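Long-range contacts in V-type ATP synthase alpha chain (Nanoarchaeum equitans Kin4-M, PDB 5BN3), which is the A subunit of a V-type ATP synthase, a P-loop nucleotide-binding protein that holds ADP and magnesium ions in this model: residues L108-V113 with T163-I168; H142-P147 with I176-E181; Y198-G203 with I213-S218; V315-D320 with G371-I376. One frame throughout, in Å; residues are numbered along the deposited sequence.

Contact 1 (L108-V113 with T163-I168)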
# COMPACT_ATOMS: atom_id res chain seq x y z
N LEU A 108 -29.38 -25.87 30.47
CA LEU A 108 -29.16 -26.55 31.74
C LEU A 108 -29.92 -27.88 31.80
O LEU A 108 -31.09 -27.95 31.41
CB LEU A 108 -29.58 -25.64 32.90
CG LEU A 108 -28.91 -24.26 32.92
CD1 LEU A 108 -29.48 -23.38 34.02
CD2 LEU A 108 -27.42 -24.42 33.08
N ASP A 109 -29.25 -28.92 32.29
CA ASP A 109 -29.83 -30.25 32.43
C ASP A 109 -31.11 -30.20 33.26
O ASP A 109 -31.10 -29.72 34.39
CB ASP A 109 -28.82 -31.21 33.06
CG ASP A 109 -29.19 -32.68 32.89
OD1 ASP A 109 -30.39 -33.02 33.00
OD2 ASP A 109 -28.28 -33.49 32.64
N ARG A 110 -32.21 -30.68 32.68
CA ARG A 110 -33.53 -30.56 33.30
C ARG A 110 -33.87 -31.73 34.23
O ARG A 110 -34.91 -31.72 34.88
CB ARG A 110 -34.61 -30.45 32.22
CG ARG A 110 -34.57 -29.18 31.39
CD ARG A 110 -34.82 -27.95 32.25
NE ARG A 110 -35.19 -26.78 31.46
CZ ARG A 110 -34.33 -25.85 31.04
NH1 ARG A 110 -33.04 -25.96 31.34
NH2 ARG A 110 -34.76 -24.82 30.33
N LYS A 111 -32.98 -32.72 34.29
CA LYS A 111 -33.24 -33.92 35.08
C LYS A 111 -32.28 -34.09 36.26
O LYS A 111 -32.60 -34.78 37.23
CB LYS A 111 -33.19 -35.16 34.19
CG LYS A 111 -34.38 -35.28 33.25
CD LYS A 111 -34.21 -36.44 32.28
CE LYS A 111 -35.49 -36.69 31.51
NZ LYS A 111 -36.62 -37.05 32.41
N LYS A 112 -31.12 -33.46 36.17
CA LYS A 112 -30.14 -33.47 37.26
C LYS A 112 -30.77 -32.95 38.56
O LYS A 112 -31.44 -31.92 38.57
CB LYS A 112 -28.93 -32.62 36.89
CG LYS A 112 -28.01 -32.30 38.06
CD LYS A 112 -27.08 -33.45 38.41
CE LYS A 112 -26.23 -33.10 39.62
NZ LYS A 112 -25.19 -34.12 39.91
N VAL A 113 -30.56 -33.68 39.65
CA VAL A 113 -31.13 -33.31 40.94
C VAL A 113 -30.12 -32.57 41.81
O VAL A 113 -29.07 -33.11 42.14
CB VAL A 113 -31.67 -34.55 41.70
CG1 VAL A 113 -32.18 -34.14 43.06
CG2 VAL A 113 -32.78 -35.22 40.90
N THR A 163 -34.91 -30.21 40.93
CA THR A 163 -34.38 -30.05 39.57
C THR A 163 -34.51 -28.58 39.18
O THR A 163 -35.13 -27.81 39.91
CB THR A 163 -35.11 -30.95 38.55
OG1 THR A 163 -36.46 -30.51 38.38
CG2 THR A 163 -35.10 -32.40 39.01
N ILE A 164 -33.95 -28.21 38.04
CA ILE A 164 -33.79 -26.81 37.67
C ILE A 164 -35.11 -26.03 37.45
O ILE A 164 -35.17 -24.83 37.70
CB ILE A 164 -32.86 -26.66 36.43
CG1 ILE A 164 -31.73 -25.67 36.72
CG2 ILE A 164 -33.62 -26.25 35.18
CD1 ILE A 164 -30.77 -26.15 37.78
N GLU A 165 -36.16 -26.73 37.02
CA GLU A 165 -37.42 -26.06 36.70
C GLU A 165 -38.37 -25.95 37.89
O GLU A 165 -39.47 -25.42 37.76
CB GLU A 165 -38.12 -26.76 35.53
CG GLU A 165 -37.59 -26.40 34.14
CD GLU A 165 -38.19 -25.11 33.60
OE1 GLU A 165 -38.60 -24.24 34.40
OE2 GLU A 165 -38.26 -24.97 32.36
N GLU A 166 -37.94 -26.45 39.04
CA GLU A 166 -38.79 -26.46 40.23
C GLU A 166 -38.70 -25.18 41.05
O GLU A 166 -37.62 -24.60 41.20
CB GLU A 166 -38.48 -27.68 41.10
CG GLU A 166 -38.83 -29.01 40.44
CD GLU A 166 -38.68 -30.20 41.36
OE1 GLU A 166 -37.61 -30.35 41.98
OE2 GLU A 166 -39.64 -30.99 41.47
N THR A 167 -39.84 -24.74 41.57
CA THR A 167 -39.91 -23.57 42.44
C THR A 167 -39.22 -23.86 43.78
O THR A 167 -39.52 -24.86 44.43
CB THR A 167 -41.38 -23.17 42.70
OG1 THR A 167 -42.03 -22.92 41.44
CG2 THR A 167 -41.46 -21.92 43.56
N ILE A 168 -38.31 -22.98 44.18
CA ILE A 168 -37.59 -23.14 45.44
C ILE A 168 -37.99 -22.06 46.44
O ILE A 168 -37.67 -22.15 47.63
CB ILE A 168 -36.06 -23.11 45.23
CG1 ILE A 168 -35.64 -21.89 44.41
CG2 ILE A 168 -35.59 -24.38 44.55
CD1 ILE A 168 -34.85 -20.88 45.19
O HOH W 1 -32.01 -29.99 36.93

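Contact 2 (H142-P147 with I176-E181)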
# COMPACT_ATOMS: atom_id res chain seq x y z
N HIS A 142 -22.17 -23.01 44.57
CA HIS A 142 -22.93 -22.16 43.66
C HIS A 142 -23.94 -21.35 44.45
O HIS A 142 -24.81 -21.90 45.12
CB HIS A 142 -23.63 -23.01 42.60
CG HIS A 142 -24.12 -22.23 41.42
ND1 HIS A 142 -23.91 -22.65 40.12
CD2 HIS A 142 -24.80 -21.06 41.33
CE1 HIS A 142 -24.45 -21.77 39.29
NE2 HIS A 142 -24.99 -20.80 40.00
N ARG A 143 -23.82 -20.03 44.37
CA ARG A 143 -24.72 -19.14 45.09
C ARG A 143 -25.91 -18.75 44.23
O ARG A 143 -25.76 -18.13 43.17
CB ARG A 143 -23.96 -17.92 45.60
CG ARG A 143 -22.96 -18.28 46.69
CD ARG A 143 -21.89 -17.22 46.88
NE ARG A 143 -20.85 -17.68 47.81
CZ ARG A 143 -19.69 -17.07 48.01
NH1 ARG A 143 -19.39 -15.96 47.34
NH2 ARG A 143 -18.82 -17.56 48.88
N ILE A 144 -27.10 -19.13 44.68
CA ILE A 144 -28.33 -18.82 43.96
C ILE A 144 -28.71 -17.37 44.22
O ILE A 144 -29.24 -17.04 45.28
CB ILE A 144 -29.48 -19.76 44.36
CG1 ILE A 144 -29.01 -21.22 44.30
CG2 ILE A 144 -30.69 -19.55 43.46
CD1 ILE A 144 -28.48 -21.65 42.94
N ILE A 145 -28.41 -16.51 43.26
CA ILE A 145 -28.74 -15.10 43.37
C ILE A 145 -30.03 -14.80 42.61
O ILE A 145 -30.17 -15.19 41.44
CB ILE A 145 -27.59 -14.19 42.88
CG1 ILE A 145 -27.12 -14.63 41.49
CG2 ILE A 145 -26.43 -14.22 43.86
CD1 ILE A 145 -26.08 -13.70 40.89
N VAL A 146 -30.97 -14.14 43.28
CA VAL A 146 -32.23 -13.79 42.65
C VAL A 146 -31.98 -12.75 41.57
O VAL A 146 -31.03 -11.97 41.67
CB VAL A 146 -33.24 -13.26 43.70
CG1 VAL A 146 -33.51 -14.32 44.75
CG2 VAL A 146 -32.73 -12.00 44.35
N PRO A 147 -32.82 -12.74 40.52
CA PRO A 147 -32.64 -11.78 39.42
C PRO A 147 -32.62 -10.34 39.92
O PRO A 147 -33.26 -10.05 40.93
CB PRO A 147 -33.88 -12.01 38.55
CG PRO A 147 -34.27 -13.42 38.82
CD PRO A 147 -33.94 -13.66 40.27
N ILE A 176 -39.60 -18.41 42.29
CA ILE A 176 -38.16 -18.29 42.09
C ILE A 176 -37.58 -19.66 41.76
O ILE A 176 -37.92 -20.65 42.42
CB ILE A 176 -37.46 -17.73 43.36
CG1 ILE A 176 -38.04 -16.36 43.73
CG2 ILE A 176 -35.95 -17.65 43.16
CD1 ILE A 176 -37.95 -15.33 42.62
N LYS A 177 -36.73 -19.73 40.74
CA LYS A 177 -36.08 -20.98 40.37
C LYS A 177 -34.62 -21.00 40.80
O LYS A 177 -34.13 -20.03 41.38
CB LYS A 177 -36.18 -21.23 38.87
CG LYS A 177 -37.46 -21.92 38.42
CD LYS A 177 -38.67 -21.01 38.51
CE LYS A 177 -39.94 -21.75 38.12
NZ LYS A 177 -39.83 -22.40 36.78
N LEU A 178 -33.93 -22.10 40.51
CA LEU A 178 -32.50 -22.20 40.74
C LEU A 178 -31.74 -21.48 39.63
O LEU A 178 -30.53 -21.29 39.71
CB LEU A 178 -32.06 -23.66 40.81
CG LEU A 178 -32.44 -24.44 42.07
CD1 LEU A 178 -32.09 -25.91 41.93
CD2 LEU A 178 -31.73 -23.85 43.27
N TYR A 179 -32.48 -21.07 38.59
CA TYR A 179 -31.89 -20.38 37.45
C TYR A 179 -32.75 -19.20 37.01
O TYR A 179 -33.94 -19.14 37.32
CB TYR A 179 -31.73 -21.35 36.27
CG TYR A 179 -33.00 -21.54 35.46
CD1 TYR A 179 -33.98 -22.43 35.86
CD2 TYR A 179 -33.19 -20.85 34.27
CE1 TYR A 179 -35.13 -22.61 35.12
CE2 TYR A 179 -34.34 -21.03 33.52
CZ TYR A 179 -35.30 -21.91 33.95
OH TYR A 179 -36.44 -22.09 33.20
N HIS A 180 -32.14 -18.27 36.28
CA HIS A 180 -32.89 -17.23 35.60
C HIS A 180 -32.27 -16.93 34.24
O HIS A 180 -31.11 -17.24 33.99
CB HIS A 180 -33.02 -15.96 36.45
CG HIS A 180 -31.74 -15.19 36.60
ND1 HIS A 180 -30.78 -15.51 37.53
CD2 HIS A 180 -31.28 -14.09 35.94
CE1 HIS A 180 -29.78 -14.65 37.44
NE2 HIS A 180 -30.06 -13.78 36.49
N GLU A 181 -33.06 -16.33 33.35
CA GLU A 181 -32.59 -16.00 32.01
C GLU A 181 -32.11 -14.56 31.95
O GLU A 181 -32.64 -13.69 32.64
CB GLU A 181 -33.71 -16.22 30.98
CG GLU A 181 -34.12 -17.67 30.80
CD GLU A 181 -35.17 -17.84 29.72
OE1 GLU A 181 -35.98 -16.91 29.53
OE2 GLU A 181 -35.18 -18.90 29.06
O HOH W 2 -30.92 -17.07 39.75

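Contact 3 (Y198-G203 with I213-S218)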
# COMPACT_ATOMS: atom_id res chain seq x y z
N TYR A 198 -5.30 -6.48 43.98
CA TYR A 198 -4.58 -7.74 44.10
C TYR A 198 -4.19 -8.22 42.71
O TYR A 198 -4.98 -8.12 41.77
CB TYR A 198 -5.53 -8.74 44.75
CG TYR A 198 -4.88 -9.90 45.44
CD1 TYR A 198 -4.50 -9.82 46.77
CD2 TYR A 198 -4.67 -11.10 44.77
CE1 TYR A 198 -3.91 -10.89 47.41
CE2 TYR A 198 -4.08 -12.17 45.40
CZ TYR A 198 -3.71 -12.07 46.72
OH TYR A 198 -3.12 -13.14 47.35
N PRO A 199 -2.97 -8.74 42.58
CA PRO A 199 -2.50 -9.19 41.26
C PRO A 199 -3.26 -10.42 40.76
O PRO A 199 -3.73 -11.22 41.58
CB PRO A 199 -1.03 -9.54 41.50
CG PRO A 199 -0.95 -9.85 42.96
CD PRO A 199 -1.94 -8.94 43.62
N PHE A 200 -3.37 -10.55 39.45
CA PHE A 200 -3.93 -11.75 38.84
C PHE A 200 -2.79 -12.75 38.64
O PHE A 200 -1.97 -12.60 37.73
CB PHE A 200 -4.58 -11.40 37.50
CG PHE A 200 -5.14 -12.58 36.76
CD1 PHE A 200 -6.19 -13.31 37.29
CD2 PHE A 200 -4.64 -12.94 35.52
CE1 PHE A 200 -6.72 -14.39 36.60
CE2 PHE A 200 -5.16 -14.02 34.82
CZ PHE A 200 -6.20 -14.75 35.37
N ILE A 201 -2.71 -13.75 39.52
CA ILE A 201 -1.64 -14.74 39.46
C ILE A 201 -1.99 -15.88 38.50
O ILE A 201 -2.95 -16.62 38.73
CB ILE A 201 -1.32 -15.32 40.85
CG1 ILE A 201 -1.03 -14.19 41.85
CG2 ILE A 201 -0.14 -16.28 40.77
CD1 ILE A 201 0.18 -13.34 41.49
N THR A 202 -1.20 -16.02 37.44
CA THR A 202 -1.50 -16.96 36.36
C THR A 202 -0.83 -18.31 36.55
O THR A 202 -1.34 -19.34 36.09
CB THR A 202 -1.08 -16.39 34.99
OG1 THR A 202 0.35 -16.22 34.95
CG2 THR A 202 -1.74 -15.05 34.75
N GLY A 203 0.33 -18.31 37.20
CA GLY A 203 1.13 -19.52 37.30
C GLY A 203 2.18 -19.56 36.22
O GLY A 203 3.00 -20.47 36.16
N ILE A 213 -1.24 -8.21 35.45
CA ILE A 213 -2.41 -7.36 35.59
C ILE A 213 -3.07 -7.63 36.94
O ILE A 213 -2.73 -8.60 37.62
CB ILE A 213 -3.45 -7.61 34.48
CG1 ILE A 213 -3.92 -9.07 34.48
CG2 ILE A 213 -2.88 -7.27 33.13
CD1 ILE A 213 -5.00 -9.36 33.44
N ALA A 214 -4.01 -6.78 37.32
CA ALA A 214 -4.73 -6.98 38.57
C ALA A 214 -5.96 -7.84 38.33
O ALA A 214 -6.42 -7.97 37.19
CB ALA A 214 -5.13 -5.64 39.16
N LYS A 215 -6.50 -8.43 39.39
CA LYS A 215 -7.77 -9.14 39.31
C LYS A 215 -8.85 -8.16 38.89
O LYS A 215 -9.03 -7.11 39.52
CB LYS A 215 -8.16 -9.76 40.66
CG LYS A 215 -7.54 -11.11 40.94
CD LYS A 215 -8.37 -11.87 41.97
CE LYS A 215 -7.74 -13.21 42.32
NZ LYS A 215 -7.47 -14.04 41.12
N GLY A 216 -9.57 -8.50 37.83
CA GLY A 216 -10.58 -7.60 37.29
C GLY A 216 -10.02 -6.78 36.14
O GLY A 216 -10.74 -5.98 35.54
N GLY A 217 -8.75 -6.99 35.83
CA GLY A 217 -8.12 -6.29 34.72
C GLY A 217 -8.37 -6.98 33.39
O GLY A 217 -9.18 -7.90 33.30
N SER A 218 -7.67 -6.53 32.36
CA SER A 218 -7.78 -7.15 31.04
C SER A 218 -6.45 -7.08 30.31
O SER A 218 -5.63 -6.19 30.57
CB SER A 218 -8.87 -6.47 30.22
OG SER A 218 -8.66 -5.08 30.13
O HOH W 3 -7.64 -6.29 42.03
O HOH W 4 -4.76 -14.01 41.56
O HOH W 5 -1.16 -11.24 35.48

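Contact 4 (V315-D320 with G371-I376). With MG (magnesium ion), chain L.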
# COMPACT_ATOMS: atom_id res chain seq x y z
N VAL A 315 -13.52 -14.33 38.57
CA VAL A 315 -13.71 -15.06 37.33
C VAL A 315 -12.68 -14.60 36.30
O VAL A 315 -12.31 -13.42 36.28
CB VAL A 315 -15.13 -14.81 36.76
CG1 VAL A 315 -15.39 -15.68 35.53
CG2 VAL A 315 -16.18 -15.08 37.81
N VAL A 316 -12.21 -15.52 35.47
CA VAL A 316 -11.41 -15.15 34.31
C VAL A 316 -12.05 -15.68 33.03
O VAL A 316 -12.48 -16.83 32.97
CB VAL A 316 -9.93 -15.62 34.43
CG1 VAL A 316 -9.86 -17.11 34.70
CG2 VAL A 316 -9.15 -15.27 33.17
N VAL A 317 -12.14 -14.81 32.03
CA VAL A 317 -12.60 -15.22 30.71
C VAL A 317 -11.44 -15.18 29.72
O VAL A 317 -10.79 -14.15 29.58
CB VAL A 317 -13.73 -14.31 30.19
CG1 VAL A 317 -13.98 -14.56 28.71
CG2 VAL A 317 -15.01 -14.55 30.96
N ASN A 318 -11.18 -16.31 29.07
CA ASN A 318 -10.21 -16.36 27.99
C ASN A 318 -10.94 -16.43 26.65
O ASN A 318 -11.76 -17.33 26.44
CB ASN A 318 -9.28 -17.58 28.13
CG ASN A 318 -8.55 -17.61 29.47
OD1 ASN A 318 -9.02 -18.21 30.43
ND2 ASN A 318 -7.39 -16.96 29.52
N ALA A 319 -10.66 -15.50 25.76
CA ALA A 319 -11.31 -15.48 24.45
C ALA A 319 -10.31 -15.70 23.32
O ALA A 319 -9.44 -14.86 23.08
CB ALA A 319 -12.06 -14.17 24.24
N ASP A 320 -10.45 -16.83 22.63
CA ASP A 320 -9.51 -17.25 21.59
C ASP A 320 -10.30 -17.69 20.36
O ASP A 320 -10.85 -18.79 20.34
CB ASP A 320 -8.68 -18.43 22.14
CG ASP A 320 -7.66 -18.96 21.14
OD1 ASP A 320 -7.27 -18.21 20.22
OD2 ASP A 320 -7.24 -20.12 21.29
N GLY A 371 -16.65 -8.99 43.77
CA GLY A 371 -16.42 -9.95 42.71
C GLY A 371 -15.57 -9.31 41.63
O GLY A 371 -15.51 -8.08 41.53
N SER A 372 -14.91 -10.13 40.81
CA SER A 372 -14.07 -9.61 39.74
C SER A 372 -14.23 -10.42 38.46
O SER A 372 -14.40 -11.64 38.51
CB SER A 372 -12.60 -9.59 40.16
OG SER A 372 -11.98 -10.84 39.90
N LEU A 373 -14.20 -9.73 37.32
CA LEU A 373 -14.16 -10.41 36.03
C LEU A 373 -12.92 -9.96 35.27
O LEU A 373 -12.80 -8.80 34.90
CB LEU A 373 -15.43 -10.14 35.22
CG LEU A 373 -15.46 -10.70 33.79
CD1 LEU A 373 -15.12 -12.18 33.79
CD2 LEU A 373 -16.82 -10.47 33.15
N THR A 374 -12.00 -10.90 35.07
CA THR A 374 -10.76 -10.63 34.36
C THR A 374 -10.86 -11.18 32.94
O THR A 374 -11.30 -12.31 32.74
CB THR A 374 -9.57 -11.26 35.12
OG1 THR A 374 -9.65 -10.90 36.51
CG2 THR A 374 -8.25 -10.79 34.55
N ILE A 375 -10.47 -10.38 31.95
CA ILE A 375 -10.65 -10.79 30.55
C ILE A 375 -9.35 -10.82 29.76
O ILE A 375 -8.64 -9.82 29.66
CB ILE A 375 -11.66 -9.87 29.82
CG1 ILE A 375 -13.05 -10.02 30.44
CG2 ILE A 375 -11.71 -10.19 28.34
CD1 ILE A 375 -14.10 -9.12 29.80
N ILE A 376 -9.04 -11.99 29.20
CA ILE A 376 -7.87 -12.15 28.35
C ILE A 376 -8.33 -12.41 26.92
O ILE A 376 -8.97 -13.42 26.65
CB ILE A 376 -6.99 -13.33 28.82
CG1 ILE A 376 -6.74 -13.25 30.33
CG2 ILE A 376 -5.67 -13.34 28.06
CD1 ILE A 376 -6.01 -12.00 30.77
MG MG L . -10.99 -11.97 38.13

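Contact 1 (L108-V113 with T163-I168)
R110 reaches across to the I164–E165 corner with its aliphatic CD, which lies 3.6 Å from I164 CG2, while its NE comes equally near E165 CG. The bend at chi2 (-64°) turns the arginine chain back along its own loop, and the guanidinium and the E165 carboxylate stand with their planes 85° apart. The salt bridge between them is long, 3.7 Å from R110 NE to E165 OE2; the stronger partner of the arginine is E70, which also accepts from L108 N. A weak bond from R110 NH1 to L108 O closes the loop on itself. On the buried side the L108 and I164 side chains cross at about a right angle, CD1 meeting CG1, and at the outer end T163 CG2 sits against V113 CG2 and the carbonyl oxygens of K111 and K112.

No direct hydrogen bond joins the segments. A water accepts from I164 N at 2.9 Å and donates toward D109 O at 2.7 Å and K112 O at 2.6 Å, linking the two loops through their backbones.

Further out, each loop fixes its own shape. D109 OD1 takes K111 N on its anti side at 2.9 Å and K112 N from above the carboxylate plane, while T163 N donates to E166 OE1. An Asx turn in 108-113 here faces a type I beta turn over T163-E166, in two connecting loops of the beta barrel-sandwich region that lead into strands 114-118 and 169-171.

Contact 2 (H142-P147 with I176-E181)
The imidazole of H180 has P147 over one face, with CB 4.1 Å above the ring plane and displaced toward the rim, and a water in the plane at its edge. The proline and histidine side chains run past each other in opposite directions, and P147 CG closes to 3.7 Å on H180 CB. A chi1 of 71° sets the ring between its own backbone N and carbonyl carbon, and chi2 (-83°) turns ND1 to the I145 side. The edge water lies 2.7 Å from H180 ND1 and donates to I145 O at 2.6 Å, bridging a gap that no direct hydrogen bond spans; at the other ring nitrogen, NE2 is paired with R188. The remaining contacts are mostly apolar. I144 CG1 packs obliquely on L178 CD2 at 3.9 Å, and V146 CG1 approaches I176 CG2 more loosely; I144 CD1 also lies against the carbonyl oxygen of L178.

Both I144 and L178 press on F116 of strand 114-118, and I144 reaches I132 on the neighbouring strand 131-137. The contact joins the end of edge strand 140-145 to the link between strands 174-176 and 180-183, whose H180 rests on L71 of strand 68-71.

Contact 3 (Y198-G203 with I213-S218)
Y198 O and I213 O each receive one backbone N-H from across the contact, forming a single beta bridge centred on P199 and A214. K215 N donates to Y198 O at 2.8 Å, nearly straight at 172°, and F200 N donates to I213 O at 2.7 Å. Beyond this short bridge, waters take over the pairing. One accepts from I213 N and donates to F200 O at 2.8 Å; another accepts from Y198 N and donates to K215 O. A third donates to P199 O, accepts from I201 N, and also accepts from K215 NZ at 2.7 Å. K215 NZ is hydrogen-bonded to D241 O as well, and through the water it is tied to P199 O and I201 N of the other loop. The bend at chi4 (-54°) brings NZ to the edge of the F200 ring, near its plane and 4.1 Å from CD1, while the aliphatic part of the lysine runs past P199 O. Beside the bridge, F200 CB packs on I213 CG1, the two side chains pointing the same way.

A type II turn from A214 to G217 is closed by G217 N on A214 O, and A214 N is taken by Q426. The backbone N-H groups of the bridge region are thus met by protein or water. Two backbone bonds and bridging waters join the buried loops before and after helix 205-210, and the K215 charge is held by a carbonyl oxygen and a water.

Contact 4 (V315-D320 with G371-I376)
V315-D320 and G371-I376 run side by side as parallel strands, their axes 4.6 Å apart at closest approach and crossing at -19°, with V315 level with L373 and N318 with I376. They belong to the mostly parallel central sheet of the P-loop nucleotide-binding domain. Five backbone hydrogen bonds knit them together, from V315 N on S372 O to A319 N on I376 O.

On one face V315, V317, L373 and I375 form an apolar layer. L373 CD1 fits between the two valines, 3.7 Å from V317 CG2 and 3.9 Å from V315 CG1, and F356 of helix 349-357 covers I375. The other face carries V316, N318, T374 and I376. N318 lies alongside I376, its ND2 3.7 Å from I376 CB, and the amide nitrogen is satisfied by N233 of helix 229-239. V316 is met by F200 and T374 by I213.

At the start of the pair a magnesium ion is bound by S372 OG at 2.3 Å and T374 OG1 at 2.4 Å. The T374 torsion (chi1 -49°) sets its hydroxyl beside its own backbone N, on the metal's side. V315 also belongs to the site, its carbonyl O lying 2.7 Å from the magnesium, and T374 OG1 also accepts a hydrogen bond from G216 N.

In the fold
Contacts 1 and 2 interlock within the barrel-sandwich region, their segments alternating along the chain and their centres 11 Å apart. I168 N meets I176 O at 2.9 Å in a probable hydrogen bond, and E165 OE1 forms a 3.3 Å salt bridge with K177 NZ. Contacts 3 and 4, centres 10 Å apart, also touch: G217 O and I375 N form a probable hydrogen bond (3.1 Å) where the 213-218 loop enters strand 218-222, which pairs with strand 370-379. Nearest atoms of contacts 2 and 4 are about 8 Å apart. Toward ADP, D320 OD2 of contact 4 is hydrogen-bonded to T230 OG1 and G203 O of contact 3 accepts from Q491 NE2; both partners line the ADP pocket.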